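Local coordinates for protein hydrazine synthase subunit alpha (Candidatus Kuenenia stuttgartiensis, PDB 5C2V) that forms hydrazine as the heme c-containing alpha subunit of hydrazine synthase, condensing hydroxylamine supplied by the gamma subunit with ammonia, at residues Q31-Q36 and P82-D87; R58-D63 and K67-L72; K452-G457 and M537-A542; I459-I464 and G603-V608. All coordinates share one frame; numbering follows the deposited sequence.

Contact 1 (Q31-Q36 and P82-D87); sequences QILFTQ and PCTYWD
Strand 31-37, at F34 and T35, runs roughly antiparallel to the end of strand 76-84, at P82, with short-segment axes 159° apart and 7.6 Å at closest approach. This is wider than the spacing within a sheet. The CA atoms of F34 and P82 are 6.8 Å apart, so side chains fill the gap. The two strands belong to different antiparallel sheets, consistent with adjoining blades of the six-bladed beta-propeller.

P82 has the largest share of the contact. Its ring carbons CG and CD meet the hydroxyl of T35, and the nearest pair is T35 OG1 to P82 CD at 3.3 Å. The two side chains cross at a slant. T35 has chi1 of -54°, which sets OG1 beside its own backbone N and lets it lie against the proline ring. The same hydroxyl is hydrogen-bonded to OE1 of Q384, and P82 also touches Q384.

The second point of contact is lighter. L33 and T84 meet by one methyl each, with L33 CD1 4.1 Å from T84 CG2. L33 also packs on L61 of its own sheet. The T84 hydroxyl goes elsewhere, in a weak hydrogen bond to NZ of K391. F34 directs its CB away from the second segment, and its ring packs on V60 and F62.

The contact therefore rests on van der Waals packing between sheets. Its one close polar atom, T35 OG1, has its hydrogen-bond partner in Q384, while P82 offers it ring carbons only. The proline has no backbone N-H to give.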
# COMPACT_ATOMS: atom_id res chain seq x y z
N GLN D 31 -34.18 -17.97 25.89
CA GLN D 31 -34.83 -17.01 24.99
C GLN D 31 -33.85 -16.00 24.41
O GLN D 31 -32.86 -15.65 25.04
CB GLN D 31 -35.96 -16.27 25.73
CG GLN D 31 -37.20 -17.11 26.03
CD GLN D 31 -38.33 -16.31 26.64
OE1 GLN D 31 -38.20 -15.11 26.88
NE2 GLN D 31 -39.45 -16.97 26.90
N ILE D 32 -34.13 -15.54 23.19
CA ILE D 32 -33.27 -14.56 22.54
C ILE D 32 -34.06 -13.43 21.87
O ILE D 32 -35.18 -13.63 21.40
CB ILE D 32 -32.36 -15.22 21.47
CG1 ILE D 32 -33.20 -15.84 20.35
CG2 ILE D 32 -31.45 -16.27 22.10
CD1 ILE D 32 -32.38 -16.43 19.22
N LEU D 33 -33.46 -12.25 21.83
CA LEU D 33 -34.04 -11.11 21.12
C LEU D 33 -33.25 -10.85 19.84
O LEU D 33 -32.02 -10.91 19.85
CB LEU D 33 -34.03 -9.85 21.99
CG LEU D 33 -34.98 -9.78 23.19
CD1 LEU D 33 -34.58 -8.63 24.10
CD2 LEU D 33 -36.41 -9.60 22.72
N PHE D 34 -33.94 -10.56 18.74
CA PHE D 34 -33.23 -10.20 17.52
C PHE D 34 -34.06 -9.34 16.56
O PHE D 34 -35.28 -9.26 16.67
CB PHE D 34 -32.72 -11.45 16.79
CG PHE D 34 -33.81 -12.38 16.34
CD1 PHE D 34 -34.35 -12.28 15.07
CD2 PHE D 34 -34.27 -13.39 17.18
CE1 PHE D 34 -35.35 -13.14 14.65
CE2 PHE D 34 -35.26 -14.25 16.77
CZ PHE D 34 -35.80 -14.13 15.50
N THR D 35 -33.36 -8.69 15.64
CA THR D 35 -33.97 -7.79 14.67
C THR D 35 -34.26 -8.48 13.34
O THR D 35 -33.40 -9.19 12.80
CB THR D 35 -33.08 -6.56 14.41
OG1 THR D 35 -32.76 -5.92 15.65
CG2 THR D 35 -33.78 -5.57 13.50
N GLN D 36 -35.47 -8.28 12.83
CA GLN D 36 -35.85 -8.74 11.51
C GLN D 36 -36.06 -7.55 10.58
O GLN D 36 -36.85 -6.65 10.88
CB GLN D 36 -37.12 -9.59 11.57
CG GLN D 36 -36.94 -10.93 12.27
CD GLN D 36 -38.21 -11.75 12.26
OE1 GLN D 36 -39.32 -11.21 12.26
NE2 GLN D 36 -38.07 -13.07 12.25
N PRO D 82 -31.14 -4.09 19.41
CA PRO D 82 -31.50 -4.52 20.76
C PRO D 82 -30.30 -4.57 21.71
O PRO D 82 -29.23 -5.03 21.31
CB PRO D 82 -32.06 -5.94 20.54
CG PRO D 82 -32.20 -6.10 19.05
CD PRO D 82 -31.17 -5.20 18.45
N CYS D 83 -30.47 -4.10 22.94
CA CYS D 83 -29.47 -4.30 23.99
C CYS D 83 -30.16 -4.62 25.31
O CYS D 83 -30.93 -3.82 25.82
CB CYS D 83 -28.58 -3.07 24.13
SG CYS D 83 -27.16 -3.31 25.23
N THR D 84 -29.85 -5.78 25.88
CA THR D 84 -30.53 -6.22 27.10
C THR D 84 -29.97 -5.55 28.35
O THR D 84 -28.79 -5.19 28.40
CB THR D 84 -30.43 -7.76 27.29
OG1 THR D 84 -29.07 -8.13 27.54
CG2 THR D 84 -30.94 -8.48 26.04
N TYR D 85 -30.82 -5.39 29.36
CA TYR D 85 -30.40 -4.83 30.64
C TYR D 85 -29.62 -5.88 31.42
O TYR D 85 -29.43 -7.00 30.95
CB TYR D 85 -31.61 -4.34 31.44
CG TYR D 85 -31.29 -3.36 32.55
CD1 TYR D 85 -30.78 -2.10 32.27
CD2 TYR D 85 -31.52 -3.69 33.88
CE1 TYR D 85 -30.50 -1.20 33.28
CE2 TYR D 85 -31.25 -2.80 34.90
CZ TYR D 85 -30.73 -1.56 34.60
OH TYR D 85 -30.46 -0.67 35.61
N TRP D 86 -29.16 -5.52 32.61
CA TRP D 86 -28.31 -6.40 33.40
C TRP D 86 -29.04 -7.65 33.88
O TRP D 86 -28.49 -8.74 33.85
CB TRP D 86 -27.74 -5.64 34.60
CG TRP D 86 -27.14 -4.31 34.22
CD1 TRP D 86 -27.68 -3.08 34.45
CD2 TRP D 86 -25.90 -4.09 33.55
NE1 TRP D 86 -26.85 -2.10 33.96
CE2 TRP D 86 -25.75 -2.69 33.40
CE3 TRP D 86 -24.90 -4.93 33.05
CZ2 TRP D 86 -24.64 -2.12 32.78
CZ3 TRP D 86 -23.80 -4.36 32.43
CH2 TRP D 86 -23.68 -2.97 32.30
N ASP D 87 -30.29 -7.48 34.32
CA ASP D 87 -31.07 -8.60 34.83
C ASP D 87 -31.72 -9.42 33.72
O ASP D 87 -32.05 -10.59 33.92
CB ASP D 87 -32.15 -8.10 35.80
CG ASP D 87 -33.11 -7.13 35.14
OD1 ASP D 87 -32.75 -6.54 34.10
OD2 ASP D 87 -34.23 -6.95 35.66

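Contact 2 (R58-D63 and K67-L72); sequences RIVLFD and KELKVL
V60 and V71 face each other as an antiparallel non-hydrogen-bonded pair, and V60 CG1 lies 3.7 Å from V71 CG2. On the same face, L69 reaches between V60 and F62. Its CD1 lies 3.7 Å from V60 CB and near the plane of the F62 ring, at the edge. With CG anti to the backbone N (chi1 -176°) and chi2 at 61°, L69 brings CD1 there. L61, on the other face, is touched at CB by L72 CD1, 3.6 Å away.

R58 lies roughly perpendicular to V71. V71 CG2 sits over one face of the guanidinium, 3.9 Å from R58 NE. That NE is hydrogen-bonded to Q36 OE1, and R58 NH1 makes a weak hydrogen bond to the bound trimethyl glycine.

The backbone sets these pairs. L61 N to K70 O is 2.9 Å and K70 N to L61 O is 2.9 Å. D63 N to E68 O adds a third bond of 3.0 Å. At the turn, D63 OD1 accepts from the N-H groups of N65 and T66, the first closing an Asx turn.

The hairpin ends a four-stranded sheet. Strand 58-63 pairs with strand 31-37, and strand 69-71 is outermost within the chain. I59 packs on strand 76-84, and L72 on strand 90-97.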
# COMPACT_ATOMS: atom_id res chain seq x y z
N ARG D 58 -38.60 -4.99 12.54
CA ARG D 58 -39.20 -5.23 13.84
C ARG D 58 -38.25 -5.98 14.77
O ARG D 58 -37.42 -6.77 14.33
CB ARG D 58 -40.50 -6.02 13.68
CG ARG D 58 -40.31 -7.42 13.12
CD ARG D 58 -41.63 -8.04 12.70
NE ARG D 58 -41.49 -9.46 12.42
CZ ARG D 58 -42.47 -10.23 11.93
NH1 ARG D 58 -43.65 -9.69 11.65
NH2 ARG D 58 -42.25 -11.52 11.71
N ILE D 59 -38.37 -5.71 16.07
CA ILE D 59 -37.60 -6.44 17.07
C ILE D 59 -38.46 -7.53 17.69
O ILE D 59 -39.58 -7.27 18.13
CB ILE D 59 -37.08 -5.50 18.18
CG1 ILE D 59 -36.22 -4.39 17.58
CG2 ILE D 59 -36.30 -6.29 19.22
CD1 ILE D 59 -35.63 -3.47 18.60
N VAL D 60 -37.95 -8.75 17.71
CA VAL D 60 -38.74 -9.89 18.14
C VAL D 60 -38.06 -10.75 19.21
O VAL D 60 -36.83 -10.78 19.32
CB VAL D 60 -39.10 -10.80 16.95
CG1 VAL D 60 -40.02 -10.08 15.98
CG2 VAL D 60 -37.84 -11.28 16.25
N LEU D 61 -38.89 -11.43 19.99
CA LEU D 61 -38.44 -12.35 21.03
C LEU D 61 -38.78 -13.79 20.64
O LEU D 61 -39.90 -14.09 20.23
CB LEU D 61 -39.08 -12.01 22.38
CG LEU D 61 -38.80 -12.94 23.55
CD1 LEU D 61 -37.31 -13.03 23.84
CD2 LEU D 61 -39.56 -12.48 24.79
N PHE D 62 -37.80 -14.68 20.78
CA PHE D 62 -37.94 -16.06 20.35
C PHE D 62 -37.50 -17.04 21.43
O PHE D 62 -36.41 -16.90 22.01
CB PHE D 62 -37.13 -16.29 19.07
CG PHE D 62 -37.08 -17.73 18.63
CD1 PHE D 62 -38.15 -18.31 17.97
CD2 PHE D 62 -35.95 -18.50 18.86
CE1 PHE D 62 -38.10 -19.63 17.56
CE2 PHE D 62 -35.90 -19.82 18.45
CZ PHE D 62 -36.97 -20.38 17.80
N ASP D 63 -38.34 -18.03 21.71
CA ASP D 63 -38.04 -19.05 22.70
C ASP D 63 -37.36 -20.25 22.03
O ASP D 63 -37.87 -20.80 21.06
CB ASP D 63 -39.31 -19.49 23.42
CG ASP D 63 -39.04 -20.46 24.56
OD1 ASP D 63 -38.98 -21.68 24.30
OD2 ASP D 63 -38.88 -19.99 25.71
N LYS D 67 -40.23 -22.84 20.65
CA LYS D 67 -40.13 -22.38 19.26
C LYS D 67 -41.12 -21.26 18.94
O LYS D 67 -41.47 -21.05 17.78
CB LYS D 67 -40.35 -23.55 18.29
CG LYS D 67 -39.64 -24.84 18.66
CD LYS D 67 -38.14 -24.76 18.42
CE LYS D 67 -37.48 -26.11 18.67
NZ LYS D 67 -36.02 -26.09 18.38
N GLU D 68 -41.56 -20.54 19.97
CA GLU D 68 -42.53 -19.46 19.81
C GLU D 68 -41.85 -18.14 19.45
O GLU D 68 -40.73 -17.87 19.88
CB GLU D 68 -43.36 -19.30 21.08
CG GLU D 68 -44.85 -19.20 20.83
CD GLU D 68 -45.65 -19.01 22.10
OE1 GLU D 68 -45.11 -19.27 23.20
OE2 GLU D 68 -46.83 -18.61 22.01
N LEU D 69 -42.54 -17.31 18.67
CA LEU D 69 -42.02 -16.01 18.28
C LEU D 69 -43.04 -14.90 18.57
O LEU D 69 -44.23 -15.07 18.32
CB LEU D 69 -41.65 -16.00 16.80
CG LEU D 69 -40.99 -14.73 16.26
CD1 LEU D 69 -39.68 -14.46 16.99
CD2 LEU D 69 -40.76 -14.83 14.76
N LYS D 70 -42.56 -13.77 19.08
CA LYS D 70 -43.44 -12.66 19.43
C LYS D 70 -42.85 -11.30 19.03
O LYS D 70 -41.67 -11.04 19.25
CB LYS D 70 -43.75 -12.67 20.93
CG LYS D 70 -44.61 -11.51 21.40
CD LYS D 70 -44.86 -11.57 22.89
CE LYS D 70 -45.70 -10.38 23.35
NZ LYS D 70 -45.97 -10.43 24.82
N VAL D 71 -43.69 -10.44 18.46
CA VAL D 71 -43.28 -9.10 18.05
C VAL D 71 -43.59 -8.06 19.13
O VAL D 71 -44.75 -7.80 19.44
CB VAL D 71 -43.98 -8.66 16.74
CG1 VAL D 71 -43.59 -7.24 16.39
CG2 VAL D 71 -43.64 -9.62 15.61
N LEU D 72 -42.54 -7.50 19.71
CA LEU D 72 -42.67 -6.49 20.77
C LEU D 72 -42.91 -5.07 20.24
O LEU D 72 -43.60 -4.27 20.87
CB LEU D 72 -41.42 -6.50 21.66
CG LEU D 72 -41.29 -7.64 22.69
CD1 LEU D 72 -40.99 -8.97 22.03
CD2 LEU D 72 -40.24 -7.31 23.73

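Contact 3 (K452-G457 and M537-A542); sequences KNVSHG and MSVQTA. With HEC (heme c), chain B.
V539, in the heme-binding middle domain, packs against K452 and V454 of a loop leading to strand 461-467. It stands where the chain turns a corner, on strand 538-541. Within this chain that strand is an outermost one of a four-stranded antiparallel sheet, which also holds strand 461-467.

From CB, which points to the loop, V539 splits into two methyls with separate partners. CG1 is anti to the backbone N (chi1 180°) and reaches the loop backbone, 3.9 Å from K452 O. It also touches V454 CG1 at 4.1 Å. The two valines lie alongside, pointing opposite ways. CG2 takes the other branch and lies 4.0 Å from K452 CE. The lysine chain is extended beyond CG and runs roughly perpendicular to the valine. Its aliphatic part thus covers V539, while NZ continues to a salt bridge with D533. The contact is small and largely apolar, and the lysine's charge is paired outside it.

Beyond the corner, the strand turns to the pentacoordinated heme c. Q540 NE2 lies 3.5 Å from CMD of the heme. The same nitrogen is hydrogen-bonded to H448 O. S538 OG and T541 OG1 are joined by a hydrogen bond of 3.1 Å within the segment. The carbonyl oxygen T541 O is 3.4 Å from CMD of the heme, and A542 CB touches the porphyrin at its carbon C1D, 3.5 Å away.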
# COMPACT_ATOMS: atom_id res chain seq x y z
N LYS D 452 12.16 15.65 7.84
CA LYS D 452 13.59 15.71 8.11
C LYS D 452 13.85 15.27 9.55
O LYS D 452 12.93 15.21 10.36
CB LYS D 452 14.13 17.13 7.90
CG LYS D 452 13.46 18.19 8.76
CD LYS D 452 14.03 19.57 8.49
CE LYS D 452 13.32 20.63 9.31
NZ LYS D 452 13.87 21.99 9.07
N ASN D 453 15.11 14.96 9.85
CA ASN D 453 15.49 14.60 11.21
C ASN D 453 15.40 15.80 12.14
O ASN D 453 15.86 16.89 11.80
CB ASN D 453 16.91 14.02 11.23
CG ASN D 453 17.01 12.70 10.51
OD1 ASN D 453 16.08 11.89 10.52
ND2 ASN D 453 18.15 12.46 9.86
N VAL D 454 14.80 15.59 13.30
CA VAL D 454 14.69 16.66 14.29
C VAL D 454 15.15 16.18 15.67
O VAL D 454 14.74 15.12 16.14
CB VAL D 454 13.25 17.20 14.39
CG1 VAL D 454 12.97 18.19 13.27
CG2 VAL D 454 12.24 16.06 14.37
N SER D 455 16.00 16.98 16.30
CA SER D 455 16.45 16.69 17.65
C SER D 455 15.90 17.76 18.59
O SER D 455 15.17 18.65 18.17
CB SER D 455 17.98 16.65 17.73
OG SER D 455 18.49 15.56 16.97
N HIS D 456 16.26 17.66 19.87
CA HIS D 456 15.82 18.65 20.85
C HIS D 456 16.34 20.03 20.49
O HIS D 456 17.53 20.22 20.26
CB HIS D 456 16.29 18.26 22.25
CG HIS D 456 15.62 17.03 22.79
ND1 HIS D 456 16.02 16.42 23.96
CD2 HIS D 456 14.59 16.29 22.32
CE1 HIS D 456 15.25 15.36 24.18
NE2 HIS D 456 14.38 15.26 23.20
N GLY D 457 15.42 21.00 20.42
CA GLY D 457 15.77 22.35 20.05
C GLY D 457 15.43 22.67 18.61
O GLY D 457 15.27 23.83 18.24
N MET D 537 7.44 25.98 9.92
CA MET D 537 6.78 25.04 9.02
C MET D 537 6.61 23.66 9.67
O MET D 537 7.42 23.26 10.51
CB MET D 537 7.57 24.91 7.72
CG MET D 537 7.76 26.23 6.99
SD MET D 537 8.71 26.07 5.46
CE MET D 537 10.27 25.46 6.10
N SER D 538 5.56 22.95 9.28
CA SER D 538 5.26 21.66 9.88
C SER D 538 6.20 20.56 9.38
O SER D 538 6.24 20.26 8.19
CB SER D 538 3.81 21.27 9.61
OG SER D 538 3.53 19.96 10.09
N VAL D 539 6.93 19.95 10.31
CA VAL D 539 7.79 18.81 10.01
C VAL D 539 6.96 17.53 9.98
O VAL D 539 7.16 16.67 9.12
CB VAL D 539 8.93 18.68 11.03
CG1 VAL D 539 9.81 17.48 10.70
CG2 VAL D 539 9.76 19.95 11.07
N GLN D 540 6.04 17.42 10.93
CA GLN D 540 5.18 16.25 11.03
C GLN D 540 3.78 16.67 11.49
O GLN D 540 3.63 17.51 12.37
CB GLN D 540 5.77 15.23 12.00
CG GLN D 540 5.08 13.87 12.01
CD GLN D 540 5.83 12.85 12.84
OE1 GLN D 540 6.88 13.14 13.41
NE2 GLN D 540 5.30 11.63 12.90
N THR D 541 2.76 16.08 10.87
CA THR D 541 1.38 16.41 11.20
C THR D 541 0.69 15.21 11.83
O THR D 541 0.84 14.08 11.36
CB THR D 541 0.60 16.85 9.94
OG1 THR D 541 1.26 17.97 9.34
CG2 THR D 541 -0.83 17.25 10.31
N ALA D 542 -0.06 15.45 12.90
CA ALA D 542 -0.83 14.39 13.51
C ALA D 542 -2.20 14.37 12.86
O ALA D 542 -3.00 15.28 13.07
CB ALA D 542 -0.95 14.59 15.01
FE HEC B . -0.78 11.62 18.11
CHA HEC B . -2.19 9.55 15.73
CHB HEC B . -3.37 10.90 20.24
CHC HEC B . 0.39 13.98 20.34
CHD HEC B . 1.69 12.52 15.90
NA HEC B . -2.46 10.44 18.00
C1A HEC B . -2.85 9.68 16.92
C2A HEC B . -4.10 9.03 17.27
C3A HEC B . -4.43 9.40 18.51
C4A HEC B . -3.40 10.30 19.00
CMA HEC B . -5.68 8.95 19.29
CAA HEC B . -4.89 8.08 16.35
CBA HEC B . -4.60 6.63 16.71
CGA HEC B . -3.17 6.27 16.37
O1A HEC B . -2.47 5.70 17.24
O2A HEC B . -2.73 6.57 15.23
NB HEC B . -1.46 12.42 19.91
C1B HEC B . -2.39 11.76 20.69
C2B HEC B . -2.14 12.12 22.07
C3B HEC B . -1.11 12.97 22.11
C4B HEC B . -0.66 13.18 20.75
CMB HEC B . -2.94 11.61 23.30
CAB HEC B . -0.52 13.60 23.39
CBB HEC B . -0.77 15.13 23.38
NC HEC B . 0.79 12.96 18.15
C1C HEC B . 1.02 13.91 19.12
C2C HEC B . 2.12 14.75 18.68
C3C HEC B . 2.40 14.42 17.42
C4C HEC B . 1.62 13.24 17.08
CMC HEC B . 2.62 16.02 19.40
CAC HEC B . 3.47 15.09 16.53
CBC HEC B . 2.78 15.80 15.34
ND HEC B . -0.33 11.12 16.12
C1D HEC B . 0.77 11.61 15.43
C2D HEC B . 0.81 11.02 14.11
C3D HEC B . -0.40 10.08 14.06
C4D HEC B . -1.05 10.22 15.35
CMD HEC B . 1.86 11.27 13.01
CAD HEC B . -0.86 9.19 12.89
CBD HEC B . -1.28 10.08 11.73
CGD HEC B . -1.70 9.23 10.57
O1D HEC B . -1.89 9.79 9.46
O2D HEC B . -1.83 7.99 10.74

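Contact 4 (I459-I464 and G603-V608); sequences IKAVRI and GNYKGV
The first torsions of Y605 and K460 help bring the two side chains together. Y605 has CG anti to its backbone N (chi1 164°), and this sends the ring toward the segment 459-464. K460 has chi1 of -62° and a second bend at chi2 of -52°. Its CB and CG lie against the ring, while the rest of the chain leads away.

The main interaction is a CH-pi contact. K460 CB stands over one face of the Y605 ring, 3.8 Å from its centroid. It is offset toward the rim, and the nearest ring atom is Y605 CD1, 3.5 Å from K460 CB. The aliphatic part of the lysine makes the contact. Its amino group, NZ, is hydrogen-bonded to the backbone O of G457.

A461 adds a second touch from the next residue. A461 CB is 4.0 Å from Y605 CE2 and approaches the ring obliquely. The opposite face of the ring is covered from its own strand, where G607 N lies 3.6 Å above the plane, over the centre. The ring is thus held between a lysine methylene and a peptide nitrogen. Y605 also packs on Y510 of strand 503-510, a neighbour of strand 461-467.

The contact is packing between two sheets. One is the four-stranded antiparallel sheet of the middle domain, entered here at the start of strand 461-467. The other is the two-stranded antiparallel sheet of strands 596-599 and 605-609. Just after the tyrosine that sheet has a classic beta bulge, two residues, K606 and G607, standing opposite the single K598.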
# COMPACT_ATOMS: atom_id res chain seq x y z
N ILE D 459 12.68 21.67 17.18
CA ILE D 459 11.26 22.00 17.18
C ILE D 459 11.02 23.20 18.08
O ILE D 459 11.11 23.11 19.30
CB ILE D 459 10.40 20.81 17.65
CG1 ILE D 459 10.62 19.60 16.74
CG2 ILE D 459 8.93 21.19 17.70
CD1 ILE D 459 10.26 19.85 15.29
N LYS D 460 10.72 24.34 17.45
CA LYS D 460 10.53 25.59 18.17
C LYS D 460 9.13 25.74 18.75
O LYS D 460 8.97 26.20 19.88
CB LYS D 460 10.84 26.77 17.25
CG LYS D 460 12.27 26.79 16.74
CD LYS D 460 13.27 26.67 17.88
CE LYS D 460 14.69 26.84 17.39
NZ LYS D 460 15.69 26.54 18.45
N ALA D 461 8.13 25.36 17.98
CA ALA D 461 6.74 25.54 18.38
C ALA D 461 5.83 24.48 17.80
O ALA D 461 6.27 23.55 17.12
CB ALA D 461 6.26 26.93 17.98
N VAL D 462 4.53 24.62 18.08
CA VAL D 462 3.51 23.74 17.54
C VAL D 462 2.30 24.55 17.08
O VAL D 462 1.91 25.53 17.73
CB VAL D 462 3.05 22.68 18.56
CG1 VAL D 462 4.15 21.66 18.82
CG2 VAL D 462 2.59 23.33 19.86
N ARG D 463 1.74 24.14 15.95
CA ARG D 463 0.51 24.73 15.44
C ARG D 463 -0.69 23.86 15.81
O ARG D 463 -0.68 22.65 15.59
CB ARG D 463 0.58 24.92 13.92
CG ARG D 463 -0.71 25.47 13.32
CD ARG D 463 -0.65 25.57 11.80
NE ARG D 463 0.36 26.53 11.35
CZ ARG D 463 1.50 26.19 10.76
NH1 ARG D 463 1.78 24.91 10.55
NH2 ARG D 463 2.36 27.13 10.38
N ILE D 464 -1.71 24.49 16.37
CA ILE D 464 -2.92 23.80 16.77
C ILE D 464 -4.09 24.24 15.90
O ILE D 464 -4.41 25.44 15.82
CB ILE D 464 -3.26 24.05 18.25
CG1 ILE D 464 -2.00 23.92 19.11
CG2 ILE D 464 -4.34 23.08 18.71
CD1 ILE D 464 -2.24 24.20 20.58
N GLY D 603 13.93 35.67 9.17
CA GLY D 603 12.72 34.91 8.92
C GLY D 603 12.62 33.71 9.83
O GLY D 603 11.68 32.92 9.73
N ASN D 604 13.60 33.56 10.71
CA ASN D 604 13.61 32.48 11.69
C ASN D 604 12.70 32.77 12.88
O ASN D 604 12.43 33.93 13.18
CB ASN D 604 15.04 32.21 12.17
CG ASN D 604 15.96 31.81 11.04
OD1 ASN D 604 15.54 31.18 10.07
ND2 ASN D 604 17.23 32.17 11.15
N TYR D 605 12.24 31.73 13.56
CA TYR D 605 11.31 31.88 14.67
C TYR D 605 11.91 32.70 15.81
O TYR D 605 12.91 32.31 16.41
CB TYR D 605 10.90 30.49 15.17
CG TYR D 605 10.23 30.42 16.52
CD1 TYR D 605 10.98 30.21 17.68
CD2 TYR D 605 8.85 30.51 16.65
CE1 TYR D 605 10.37 30.13 18.92
CE2 TYR D 605 8.23 30.43 17.88
CZ TYR D 605 9.00 30.24 19.02
OH TYR D 605 8.40 30.16 20.25
N LYS D 606 11.30 33.84 16.10
CA LYS D 606 11.62 34.62 17.30
C LYS D 606 10.81 34.16 18.50
O LYS D 606 11.34 34.03 19.61
CB LYS D 606 11.40 36.11 17.05
CG LYS D 606 11.77 37.00 18.22
CD LYS D 606 11.60 38.47 17.87
CE LYS D 606 12.49 38.86 16.71
NZ LYS D 606 12.33 40.29 16.33
N GLY D 607 9.51 33.93 18.29
CA GLY D 607 8.63 33.57 19.39
C GLY D 607 7.14 33.55 19.05
O GLY D 607 6.76 33.46 17.88
N VAL D 608 6.31 33.63 20.08
CA VAL D 608 4.86 33.61 19.92
C VAL D 608 4.25 34.97 20.26
O VAL D 608 4.80 35.72 21.05
CB VAL D 608 4.21 32.53 20.81
CG1 VAL D 608 4.54 31.14 20.29
CG2 VAL D 608 4.65 32.69 22.26

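Overall arrangement
The contacts form two pairs on opposite sides of the chain's centre. Contacts 1 and 2 lie in the N-terminal part, consistent with the propeller, with centres 10 Å apart. Their strands 31-37 and 58-63 are neighbours in one sheet, joined by a hydrogen bond between I32 O and F62 N, 2.9 Å. The R58 side chain is about 3 Å from the bound trimethyl glycine, the T35 side chain about 10 Å. Contacts 3 and 4 have centres 11 Å apart and reach one middle-domain sheet. I459 CD1 bridges them, 3.8 Å from V454 CG1. Contact 3 borders the pentacoordinated heme c, and the side chain of A461 in contact 4 is about 12 Å from a heme. The centres of contacts 1 and 3 are about 51 Å apart.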